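Long-range contacts in Alpha/beta hydrolase fold-3 domain-containing protein (Enterococcus faecalis, PDB 2QRU), which is of unknown function but has an alpha/beta hydrolase fold and is probably a hydrolase: residues A69-I74 / L170-L175; G41-L46 / A63-L68; T206-P211 / G233-E238. All blocks are in the same frame, centred on the assembly; numbering follows the deposited sequence.

Contact 1: residues A69-I74 / L170-L175; sequences APNTKI and LSRYLL
Arg-172 and Asn-71 approach from opposite directions, and a single guanidinium nitrogen, NH2 of Arg-172, serves two acceptors of the 69-74 loop. It donates to the backbone O of Ala-69 at 2.9 Å and to OD1 of Asn-71 at 2.8 Å, with N-H...acceptor angles of 139° and 145°, so neither bond is straight. The Ala-69 carbonyl oxygen lies at the guanidinium edge, practically in its plane, whereas Asn-71 OD1 is tilted away from that plane. The amide of Asn-71 is turned 70° against the guanidinium; NH2 lies above the carbonyl plane of both acceptors, not on a lone pair of either. A bend about CG-CD in Arg-172 breaks the extended course of its chain on the way to the loop. Beside this polar group, Pro-70, which follows a cis peptide bond, meets Leu-175 tip to tip, CD of Pro-70 lying 3.8 Å from CD2 of Leu-175; Phe-188 of helix 185-189 touches both residues. The remaining nitrogens are also used: Arg-172 NE donates to Ile-39 O and NH1 to Asp-159 O, while Asn-71 ND2 bonds to Lys-162 O and Asp-159 O. The cation is thus buried among carbonyl oxygens, whose partial charges would be expected to stabilise it, and one side chain ties the start of helix 173-181 to the loop after strand 59-64.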
loop_
_atom_site.group_PDB
_atom_site.type_symbol
_atom_site.label_atom_id
_atom_site.label_comp_id
_atom_site.label_asym_id
_atom_site.label_seq_id
_atom_site.Cartn_x
_atom_site.Cartn_y
_atom_site.Cartn_z
ATOM N N ALA A 69 10.916 6.338 4.161
ATOM C CA ALA A 69 11.531 7.653 3.992
ATOM C C ALA A 69 11.439 8.444 5.305
ATOM O O ALA A 69 10.611 8.115 6.176
ATOM C CB ALA A 69 10.842 8.401 2.826
ATOM N N PRO A 70 12.299 9.472 5.487
ATOM C CA PRO A 70 13.364 9.959 4.593
ATOM C C PRO A 70 14.621 9.089 4.609
ATOM O O PRO A 70 15.539 9.345 3.809
ATOM C CB PRO A 70 13.696 11.348 5.170
ATOM C CG PRO A 70 13.451 11.174 6.674
ATOM C CD PRO A 70 12.261 10.214 6.768
ATOM N N ASN A 71 14.675 8.117 5.538
ATOM C CA ASN A 71 15.844 7.237 5.748
ATOM C C ASN A 71 16.258 6.563 4.444
ATOM O O ASN A 71 17.450 6.483 4.133
ATOM C CB ASN A 71 15.563 6.194 6.833
ATOM C CG ASN A 71 15.049 6.809 8.118
ATOM O OD1 ASN A 71 14.153 7.653 8.104
ATOM N ND2 ASN A 71 15.606 6.374 9.249
ATOM N N THR A 72 15.260 6.149 3.655
ATOM C CA THR A 72 15.459 5.587 2.326
ATOM C C THR A 72 14.540 6.356 1.367
ATOM O O THR A 72 13.372 6.571 1.694
ATOM C CB THR A 72 15.095 4.088 2.300
ATOM O OG1 THR A 72 15.923 3.377 3.241
ATOM C CG2 THR A 72 15.296 3.512 0.919
ATOM N N LYS A 73 15.079 6.790 0.219
ATOM C CA LYS A 73 14.331 7.615 -0.760
ATOM C C LYS A 73 13.416 6.754 -1.628
ATOM O O LYS A 73 13.631 5.549 -1.730
ATOM C CB LYS A 73 15.294 8.443 -1.635
ATOM C CG LYS A 73 16.192 9.387 -0.830
ATOM C CD LYS A 73 15.409 10.085 0.290
ATOM C CE LYS A 73 16.280 11.135 0.971
ATOM N NZ LYS A 73 15.684 11.629 2.237
ATOM N N ILE A 74 12.392 7.348 -2.237
ATOM C CA ILE A 74 11.344 6.531 -2.882
ATOM C C ILE A 74 11.901 5.644 -3.992
ATOM O O ILE A 74 11.502 4.483 -4.119
ATOM C CB ILE A 74 10.190 7.379 -3.430
ATOM C CG1 ILE A 74 9.330 7.912 -2.280
ATOM C CG2 ILE A 74 9.307 6.531 -4.395
ATOM C CD1 ILE A 74 8.058 8.658 -2.772
ATOM N N LEU A 170 3.730 2.966 15.243
ATOM C CA LEU A 170 3.415 4.222 14.560
ATOM C C LEU A 170 4.137 5.433 15.166
ATOM O O LEU A 170 3.603 6.543 15.199
ATOM C CB LEU A 170 1.892 4.453 14.492
ATOM C CG LEU A 170 1.020 3.222 14.194
ATOM C CD1 LEU A 170 -0.456 3.577 14.018
ATOM C CD2 LEU A 170 1.526 2.495 12.966
ATOM N N SER A 171 5.360 5.209 15.639
ATOM C CA SER A 171 6.121 6.248 16.302
ATOM C C SER A 171 6.581 7.342 15.327
ATOM O O SER A 171 6.861 8.471 15.732
ATOM C CB SER A 171 7.323 5.636 17.026
ATOM O OG SER A 171 8.289 5.179 16.096
ATOM N N ARG A 172 6.636 7.005 14.039
ATOM C CA ARG A 172 7.098 7.958 13.029
ATOM C C ARG A 172 5.929 8.762 12.438
ATOM O O ARG A 172 6.120 9.571 11.517
ATOM C CB ARG A 172 7.885 7.229 11.935
ATOM C CG ARG A 172 9.118 6.447 12.434
ATOM C CD ARG A 172 9.625 5.481 11.351
ATOM N NE ARG A 172 10.020 6.199 10.143
ATOM C CZ ARG A 172 11.208 6.793 9.966
ATOM N NH1 ARG A 172 12.138 6.718 10.910
ATOM N NH2 ARG A 172 11.476 7.453 8.831
ATOM N N TYR A 173 4.724 8.537 12.977
ATOM C CA TYR A 173 3.512 9.249 12.536
ATOM C C TYR A 173 3.700 10.782 12.519
ATOM O O TYR A 173 3.343 11.463 11.545
ATOM C CB TYR A 173 2.308 8.831 13.409
ATOM C CG TYR A 173 1.089 9.714 13.272
ATOM C CD1 TYR A 173 0.949 10.866 14.061
ATOM C CD2 TYR A 173 0.078 9.404 12.355
ATOM C CE1 TYR A 173 -0.160 11.687 13.936
ATOM C CE2 TYR A 173 -1.045 10.209 12.231
ATOM C CZ TYR A 173 -1.155 11.343 13.020
ATOM O OH TYR A 173 -2.258 12.154 12.896
ATOM N N LEU A 174 4.280 11.323 13.586
ATOM C CA LEU A 174 4.491 12.771 13.663
ATOM C C LEU A 174 5.484 13.294 12.628
ATOM O O LEU A 174 5.379 14.445 12.199
ATOM C CB LEU A 174 4.926 13.209 15.076
ATOM C CG LEU A 174 3.873 13.083 16.177
ATOM C CD1 LEU A 174 4.291 13.770 17.459
ATOM C CD2 LEU A 174 2.512 13.585 15.693
ATOM N N LEU A 175 6.458 12.468 12.253
ATOM C CA LEU A 175 7.474 12.901 11.289
ATOM C C LEU A 175 6.809 13.133 9.937
ATOM O O LEU A 175 7.102 14.106 9.229
ATOM C CB LEU A 175 8.599 11.864 11.173
ATOM C CG LEU A 175 9.816 12.256 10.316
ATOM C CD1 LEU A 175 10.575 13.445 10.892
ATOM C CD2 LEU A 175 10.737 11.058 10.157
#

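Contact 2: residues G41-L46 / A63-L68; sequences GTKSDL and ALDYLL. With EDO (1,2-ethanediol), chain G.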
loop_
_atom_site.group_PDB
_atom_site.type_symbol
_atom_site.label_atom_id
_atom_site.label_comp_id
_atom_site.label_asym_id
_atom_site.label_seq_id
_atom_site.Cartn_x
_atom_site.Cartn_y
_atom_site.Cartn_z
ATOM N N GLY A 41 4.561 3.508 9.840
ATOM C CA GLY A 41 3.591 2.413 9.775
ATOM C C GLY A 41 4.210 1.037 9.700
ATOM O O GLY A 41 5.441 0.882 9.765
ATOM N N THR A 42 3.343 0.035 9.532
ATOM C CA THR A 42 3.714 -1.328 9.792
ATOM C C THR A 42 2.789 -2.296 9.070
ATOM O O THR A 42 1.592 -2.035 8.953
ATOM C CB THR A 42 3.657 -1.583 11.331
ATOM O OG1 THR A 42 3.892 -2.963 11.608
ATOM C CG2 THR A 42 2.289 -1.190 11.902
ATOM N N LYS A 43 3.362 -3.390 8.572
ATOM C CA LYS A 43 2.605 -4.559 8.070
ATOM C C LYS A 43 1.561 -5.025 9.075
ATOM O O LYS A 43 0.570 -5.648 8.705
ATOM C CB LYS A 43 3.526 -5.731 7.724
ATOM C CG LYS A 43 4.435 -6.244 8.879
ATOM C CD LYS A 43 5.275 -7.434 8.426
ATOM C CE LYS A 43 6.232 -7.917 9.571
ATOM N NZ LYS A 43 7.128 -6.801 10.013
ATOM N N SER A 44 1.809 -4.752 10.360
ATOM C CA SER A 44 0.852 -5.041 11.427
ATOM C C SER A 44 -0.443 -4.202 11.423
ATOM O O SER A 44 -1.328 -4.486 12.225
ATOM C CB SER A 44 1.562 -4.917 12.784
ATOM O OG SER A 44 2.724 -5.725 12.786
ATOM N N ASP A 45 -0.575 -3.201 10.531
ATOM C CA ASP A 45 -1.808 -2.392 10.483
ATOM C C ASP A 45 -2.950 -3.139 9.799
ATOM O O ASP A 45 -4.066 -2.633 9.732
ATOM C CB ASP A 45 -1.615 -0.986 9.869
ATOM C CG ASP A 45 -1.446 -1.005 8.348
ATOM O OD1 ASP A 45 -1.726 -2.039 7.697
ATOM O OD2 ASP A 45 -1.079 0.053 7.792
ATOM N N LEU A 46 -2.662 -4.334 9.284
ATOM C CA LEU A 46 -3.649 -5.084 8.494
ATOM C C LEU A 46 -4.854 -5.413 9.382
ATOM O O LEU A 46 -4.712 -6.114 10.402
ATOM C CB LEU A 46 -3.025 -6.355 7.951
ATOM C CG LEU A 46 -3.974 -7.355 7.263
ATOM C CD1 LEU A 46 -4.695 -6.748 6.040
ATOM C CD2 LEU A 46 -3.200 -8.600 6.875
ATOM N N ALA A 63 1.924 -10.214 4.573
ATOM C CA ALA A 63 1.963 -8.793 4.902
ATOM C C ALA A 63 3.430 -8.379 4.968
ATOM O O ALA A 63 4.172 -8.891 5.805
ATOM C CB ALA A 63 1.254 -8.534 6.238
ATOM N N LEU A 64 3.848 -7.477 4.085
ATOM C CA LEU A 64 5.280 -7.336 3.782
ATOM C C LEU A 64 5.895 -6.004 4.247
ATOM O O LEU A 64 5.271 -4.941 4.120
ATOM C CB LEU A 64 5.474 -7.510 2.244
ATOM C CG LEU A 64 6.875 -7.657 1.663
ATOM C CD1 LEU A 64 7.605 -8.876 2.277
ATOM C CD2 LEU A 64 6.863 -7.743 0.109
ATOM N N ASP A 65 7.131 -6.064 4.760
ATOM C CA ASP A 65 7.857 -4.830 5.088
ATOM C C ASP A 65 8.294 -4.101 3.826
ATOM O O ASP A 65 8.655 -4.734 2.829
ATOM C CB ASP A 65 9.167 -5.151 5.827
ATOM C CG ASP A 65 8.986 -5.600 7.274
ATOM O OD1 ASP A 65 7.905 -5.480 7.878
ATOM O OD2 ASP A 65 9.995 -6.086 7.821
ATOM N N TYR A 66 8.361 -2.772 3.910
ATOM C CA TYR A 66 9.117 -2.002 2.936
ATOM C C TYR A 66 9.876 -0.850 3.617
ATOM O O TYR A 66 9.531 -0.431 4.738
ATOM C CB TYR A 66 8.187 -1.554 1.806
ATOM C CG TYR A 66 6.990 -0.714 2.237
ATOM C CD1 TYR A 66 7.143 0.664 2.523
ATOM C CD2 TYR A 66 5.694 -1.288 2.344
ATOM C CE1 TYR A 66 6.059 1.453 2.887
ATOM C CE2 TYR A 66 4.596 -0.488 2.690
ATOM C CZ TYR A 66 4.772 0.870 2.947
ATOM O OH TYR A 66 3.683 1.659 3.264
ATOM N N LEU A 67 10.932 -0.379 2.971
ATOM C CA LEU A 67 11.752 0.684 3.556
ATOM C C LEU A 67 10.975 2.005 3.644
ATOM O O LEU A 67 10.068 2.269 2.814
ATOM C CB LEU A 67 13.051 0.852 2.745
ATOM C CG LEU A 67 14.005 -0.341 2.873
ATOM C CD1 LEU A 67 15.149 -0.155 1.894
ATOM C CD2 LEU A 67 14.555 -0.513 4.320
ATOM N N LEU A 68 11.351 2.840 4.622
ATOM C CA LEU A 68 10.631 4.080 4.883
ATOM C C LEU A 68 11.529 5.287 4.700
ATOM O O LEU A 68 12.723 5.245 5.020
ATOM C CB LEU A 68 10.028 4.108 6.290
ATOM C CG LEU A 68 9.077 2.957 6.644
ATOM C CD1 LEU A 68 8.691 3.047 8.104
ATOM C CD2 LEU A 68 7.837 2.969 5.725
HETATM C C1 EDO G . -1.331 2.735 9.850
HETATM O O1 EDO G . -2.086 2.968 8.643
HETATM C C2 EDO G . 0.148 2.696 9.428
HETATM O O2 EDO G . 0.711 1.390 9.262
HETATM O O HOH W 1 6.062 -3.120 8.134
#
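OD1 of Asp-65 is met by NZ of Lys-43 in a salt bridge of 2.6 Å and by a water that lies 3.0 Å from it, placed to donate, though other acceptors compete for the protons of that water. The ammonium arrives on the syn side of the carboxylate, 17° out of its plane. The same water accepts from the backbone N of Lys-43 at 2.7 Å, so main chain and side chain of one residue both lead to one carboxylate oxygen. Lys-43 starts with CG placed between its own backbone N and carbonyl carbon (chi1 57°), runs extended, and turns only at its last torsion to bring NZ onto the acid. On the way its CD passes 3.2 Å from the backbone O of Ala-63, and its CB rests 3.9 Å from CB of Ala-63. OG1 of Thr-16, at the start of the neighbouring antiparallel strand 16-20, bonds both to Lys-43 NZ and to Asp-65 OD2 and so joins the two charges from outside. The turn has its own bracing, an ST turn in which Thr-42 OG1 accepts from the backbone N of Ser-44 at 3.0 Å. Next to Gly-41, Thr-42 and Asp-45, a 1,2-ethanediol, probably from the crystallisation liquor, accepts through O2 from Thr-42 N and donates to OD2 of Asp-45 at 2.7 Å. With Lys-43 and Asp-65 both buried, each charge probably offsets the cost of burying the other, which couples the turn before helix 48-55 to the end of strand 59-64.

Contact 3: residues T206-P211 / G233-E238; sequences TLKTFP and GRTIPE
The C-terminal parts of two helices of the alpha/beta hydrolase fold, 204-208 and 227-235, pack together with the residues that follow them, Ile-236 lying against Leu-207, Phe-210 and Pro-211. Its branches part: CG1 of Ile-236 approaches the backbone O of Leu-207 at 3.6 Å, while CG2 lies 3.8 Å from CB of Phe-210 and also faces the carbonyl oxygens of Phe-210 and Pro-211. This division follows from chi1 of -60°, which sets CG1 beside the backbone N and leaves CG2 anti to it. Farther out, CD1 of Ile-236 meets the Phe-210 ring obliquely, 3.9 Å from CD2 of Phe-210. In the fold, the segments lead into neighbouring parallel strands, 213-218 and 240-244, the second of them outermost in the sheet; the helix 227-235 belongs to the crossover that links the two. Phe-210 also touches Leu-111, Thr-114 and Gln-118 of helix 105-119. Toward the surface, CG2 of Thr-235 packs 4.0 Å from CB of Leu-207, and the ring of Pro-237 brings CG to 3.3 Å from the backbone O of Lys-208. No direct hydrogen bond joins the segments; instead one water donates to Phe-210 O and to Pro-237 O, at 2.7 Å each.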
loop_
_atom_site.group_PDB
_atom_site.type_symbol
_atom_site.label_atom_id
_atom_site.label_comp_id
_atom_site.label_asym_id
_atom_site.label_seq_id
_atom_site.Cartn_x
_atom_site.Cartn_y
_atom_site.Cartn_z
ATOM N N THR A 206 0.258 2.485 -19.350
ATOM C CA THR A 206 0.729 1.473 -18.404
ATOM C C THR A 206 -0.442 0.801 -17.654
ATOM O O THR A 206 -0.532 -0.434 -17.579
ATOM C CB THR A 206 1.799 2.069 -17.436
ATOM O OG1 THR A 206 2.991 2.351 -18.194
ATOM C CG2 THR A 206 2.163 1.089 -16.280
ATOM N N LEU A 207 -1.346 1.610 -17.086
ATOM C CA LEU A 207 -2.464 1.073 -16.307
ATOM C C LEU A 207 -3.322 0.156 -17.165
ATOM O O LEU A 207 -3.838 -0.836 -16.671
ATOM C CB LEU A 207 -3.298 2.207 -15.746
ATOM C CG LEU A 207 -2.622 3.053 -14.650
ATOM C CD1 LEU A 207 -3.518 4.236 -14.325
ATOM C CD2 LEU A 207 -2.361 2.250 -13.344
ATOM N N LYS A 208 -3.460 0.478 -18.453
ATOM C CA LYS A 208 -4.259 -0.346 -19.392
ATOM C C LYS A 208 -3.740 -1.775 -19.556
ATOM O O LYS A 208 -4.486 -2.642 -19.993
ATOM C CB LYS A 208 -4.393 0.352 -20.754
ATOM C CG LYS A 208 -5.337 1.523 -20.654
ATOM C CD LYS A 208 -5.459 2.263 -21.990
ATOM C CE LYS A 208 -6.379 3.458 -21.787
ATOM N NZ LYS A 208 -6.498 4.219 -23.052
ATOM N N THR A 209 -2.466 -1.996 -19.232
ATOM C CA THR A 209 -1.849 -3.326 -19.271
ATOM C C THR A 209 -1.988 -4.137 -17.957
ATOM O O THR A 209 -1.571 -5.319 -17.918
ATOM C CB THR A 209 -0.347 -3.260 -19.597
ATOM O OG1 THR A 209 0.386 -2.806 -18.454
ATOM C CG2 THR A 209 -0.077 -2.365 -20.810
ATOM N N PHE A 210 -2.569 -3.525 -16.925
ATOM C CA PHE A 210 -2.594 -4.138 -15.594
ATOM C C PHE A 210 -3.714 -5.184 -15.462
ATOM O O PHE A 210 -4.722 -5.132 -16.210
ATOM C CB PHE A 210 -2.754 -3.043 -14.496
ATOM C CG PHE A 210 -1.449 -2.388 -14.082
ATOM C CD1 PHE A 210 -0.301 -2.484 -14.881
ATOM C CD2 PHE A 210 -1.391 -1.633 -12.903
ATOM C CE1 PHE A 210 0.904 -1.837 -14.483
ATOM C CE2 PHE A 210 -0.208 -0.992 -12.510
ATOM C CZ PHE A 210 0.936 -1.096 -13.293
ATOM N N PRO A 211 -3.563 -6.111 -14.499
ATOM C CA PRO A 211 -4.609 -7.092 -14.215
ATOM C C PRO A 211 -5.801 -6.458 -13.438
ATOM O O PRO A 211 -5.653 -5.364 -12.885
ATOM C CB PRO A 211 -3.909 -8.111 -13.300
ATOM C CG PRO A 211 -2.821 -7.390 -12.634
ATOM C CD PRO A 211 -2.400 -6.261 -13.590
ATOM N N GLY A 233 -9.686 2.163 -10.748
ATOM C CA GLY A 233 -10.725 1.154 -10.963
ATOM C C GLY A 233 -11.404 1.203 -12.318
ATOM O O GLY A 233 -12.213 0.330 -12.651
ATOM N N ARG A 234 -11.083 2.228 -13.111
ATOM C CA ARG A 234 -11.786 2.462 -14.392
ATOM C C ARG A 234 -10.834 2.363 -15.596
ATOM O O ARG A 234 -11.215 1.903 -16.681
ATOM C CB ARG A 234 -12.532 3.805 -14.367
ATOM C CG ARG A 234 -13.750 3.731 -13.483
ATOM C CD ARG A 234 -14.334 5.099 -13.206
ATOM N NE ARG A 234 -15.519 4.988 -12.359
ATOM C CZ ARG A 234 -16.171 6.022 -11.831
ATOM N NH1 ARG A 234 -15.748 7.270 -12.033
ATOM N NH2 ARG A 234 -17.277 5.821 -11.104
ATOM N N THR A 235 -9.585 2.760 -15.394
ATOM C CA THR A 235 -8.624 2.742 -16.503
ATOM C C THR A 235 -7.989 1.376 -16.642
ATOM O O THR A 235 -7.723 0.912 -17.767
ATOM C CB THR A 235 -7.570 3.842 -16.291
ATOM O OG1 THR A 235 -8.272 5.105 -16.302
ATOM C CG2 THR A 235 -6.552 3.835 -17.419
ATOM N N ILE A 236 -7.741 0.732 -15.502
ATOM C CA ILE A 236 -7.320 -0.680 -15.564
ATOM C C ILE A 236 -8.518 -1.481 -16.112
ATOM O O ILE A 236 -9.632 -1.311 -15.620
ATOM C CB ILE A 236 -6.894 -1.186 -14.168
ATOM C CG1 ILE A 236 -5.722 -0.332 -13.651
ATOM C CG2 ILE A 236 -6.565 -2.683 -14.236
ATOM C CD1 ILE A 236 -5.179 -0.744 -12.268
ATOM N N PRO A 237 -8.321 -2.315 -17.151
ATOM C CA PRO A 237 -9.502 -3.038 -17.695
ATOM C C PRO A 237 -10.165 -4.025 -16.724
ATOM O O PRO A 237 -9.498 -4.531 -15.794
ATOM C CB PRO A 237 -8.909 -3.842 -18.873
ATOM C CG PRO A 237 -7.676 -3.119 -19.232
ATOM C CD PRO A 237 -7.107 -2.634 -17.941
ATOM N N GLU A 238 -11.453 -4.307 -16.951
ATOM C CA GLU A 238 -12.155 -5.354 -16.158
ATOM C C GLU A 238 -12.094 -5.087 -14.641
ATOM O O GLU A 238 -12.091 -6.016 -13.816
ATOM C CB GLU A 238 -11.604 -6.753 -16.484
ATOM C CG GLU A 238 -11.540 -7.072 -17.998
ATOM C CD GLU A 238 -12.892 -7.065 -18.660
ATOM O OE1 GLU A 238 -13.914 -7.236 -17.956
ATOM O OE2 GLU A 238 -12.944 -6.922 -19.910
HETATM O O HOH W 2 -7.285 -6.083 -16.274
#

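How the contacts relate
Along the chain the three contacts come in series: contact 2 closes before contact 1 opens, and contact 3 follows both. Contacts 1 and 2 are neighbours, their centres about 12 Å apart, and they touch through Leu-170 against Gly-41 and Thr-42 and through Thr-72 against Leu-67. Strand 59-64 runs into the 63-68 segment of contact 2, and the chain continues directly into the 69-74 loop of contact 1, so the two secure consecutive pieces of one connection to helix 74-93. Contact 3 lies on the other side of the chain's centre from contact 1, with centres about 30 Å apart, and joins the segments leading into the last two strands, 213-218 and 240-244.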